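PDB 4HCE: cell division control protein 13 from Saccharomyces cerevisiae, which probably serves telomere maintenance through its dimerising OB2 domain, whose pairing is required for productive binding of Stn1. Local coordinates for residues B[72-75]-B[76-79]. Numbering follows the deposited sequence.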
# COMPACT_ATOMS: atom_id res chain seq x y z
N ARG B 72 4.35 -4.57 14.66
CA ARG B 72 4.38 -6.00 15.04
C ARG B 72 3.65 -6.31 16.36
O ARG B 72 3.00 -7.34 16.50
CB ARG B 72 5.81 -6.50 15.11
CG ARG B 72 6.46 -6.63 13.74
CD ARG B 72 7.93 -6.96 13.89
NE ARG B 72 8.64 -5.83 14.48
CZ ARG B 72 9.94 -5.82 14.73
NH1 ARG B 72 10.68 -6.88 14.45
NH2 ARG B 72 10.51 -4.74 15.25
N GLU B 73 3.75 -5.38 17.31
CA GLU B 73 3.13 -5.52 18.61
C GLU B 73 1.61 -5.56 18.47
O GLU B 73 0.93 -6.36 19.11
CB GLU B 73 3.57 -4.36 19.52
CG GLU B 73 2.84 -4.33 20.85
CD GLU B 73 3.17 -3.09 21.68
OE1 GLU B 73 2.98 -3.16 22.90
OE2 GLU B 73 3.61 -2.05 21.13
N ARG B 74 1.08 -4.66 17.64
CA ARG B 74 -0.34 -4.64 17.36
C ARG B 74 -0.80 -5.89 16.60
O ARG B 74 -1.87 -6.42 16.86
CB ARG B 74 -0.72 -3.34 16.63
CG ARG B 74 -2.18 -3.24 16.24
CD ARG B 74 -3.08 -3.27 17.47
NE ARG B 74 -4.42 -2.84 17.10
CZ ARG B 74 -5.50 -2.98 17.85
NH1 ARG B 74 -5.41 -3.58 19.04
NH2 ARG B 74 -6.67 -2.55 17.41
N ILE B 75 0.02 -6.37 15.66
CA ILE B 75 -0.26 -7.62 14.96
C ILE B 75 -0.38 -8.78 15.95
O ILE B 75 -1.30 -9.59 15.85
CB ILE B 75 0.83 -7.92 13.91
CG1 ILE B 75 0.77 -6.90 12.76
CG2 ILE B 75 0.76 -9.36 13.38
CD1 ILE B 75 1.93 -7.02 11.78
N CYS B 76 0.55 -8.84 16.90
CA CYS B 76 0.57 -9.90 17.91
C CYS B 76 -0.64 -9.86 18.83
O CYS B 76 -1.26 -10.89 19.09
CB CYS B 76 1.87 -9.85 18.72
SG CYS B 76 3.25 -10.46 17.73
N GLU B 77 -0.97 -8.66 19.30
CA GLU B 77 -2.11 -8.45 20.18
C GLU B 77 -3.39 -9.02 19.58
O GLU B 77 -4.18 -9.68 20.28
CB GLU B 77 -2.29 -6.95 20.44
CG GLU B 77 -3.50 -6.59 21.29
CD GLU B 77 -3.55 -5.10 21.62
OE1 GLU B 77 -3.44 -4.25 20.70
OE2 GLU B 77 -3.69 -4.76 22.81
N LEU B 78 -3.58 -8.77 18.28
CA LEU B 78 -4.79 -9.16 17.57
C LEU B 78 -4.77 -10.64 17.22
O LEU B 78 -5.78 -11.35 17.42
CB LEU B 78 -4.95 -8.30 16.28
CG LEU B 78 -5.26 -6.82 16.46
CD1 LEU B 78 -5.10 -6.05 15.15
CD2 LEU B 78 -6.66 -6.61 17.04
N PHE B 79 -3.64 -11.10 16.71
CA PHE B 79 -3.56 -12.42 16.08
C PHE B 79 -2.71 -13.41 16.85
O PHE B 79 -2.83 -14.61 16.64
CB PHE B 79 -3.01 -12.30 14.65
CG PHE B 79 -3.83 -11.41 13.75
CD1 PHE B 79 -5.14 -11.76 13.41
CD2 PHE B 79 -3.28 -10.24 13.23
CE1 PHE B 79 -5.90 -10.93 12.58
CE2 PHE B 79 -4.03 -9.41 12.41
CZ PHE B 79 -5.34 -9.76 12.08
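Arg74 lays its guanidinium over the isobutyl end of Leu78, one turn further along helix 72-79, with NE 3.8 Å from Leu78 CD1 and the CD2 methyl set off toward the rim of the same face. At its edge the group meets Glu77: Arg74 NH1 donates to Glu77 OE1 at 2.7 Å in a salt bridge bent to 149°. The oxygen lies close to the guanidinium plane, yet the donor comes from above the carboxylate, the two planes standing 77° apart. A bend at chi2 (61°) in the arginine chain, whose CG starts out trans to the backbone N, carries the group along the helix to both partners. NH2 reaches the carbonyl of Leu125, tying the helix to strand 120-129 of the OB fold. On the buried side Ile75 CG2 stands 4.1 Å from Phe79 CD2, and Phe79 N donates to Ile75 O at 2.9 Å. Both side chains pack on Leu42 of strand 42-47, while Phe79 also touches Ile89 and Ile92 of helix 86-92. Replacing Arg74 with a methionine would probably leave the Glu77 carboxylate without its countercharge and the Leu125 carbonyl without this donor. The helix is thus amphipathic, its apolar side seated on the sheet and on helix 86-92, and Arg74 joins the two characters, its flat face serving Leu78 and its N-H edge the acceptors.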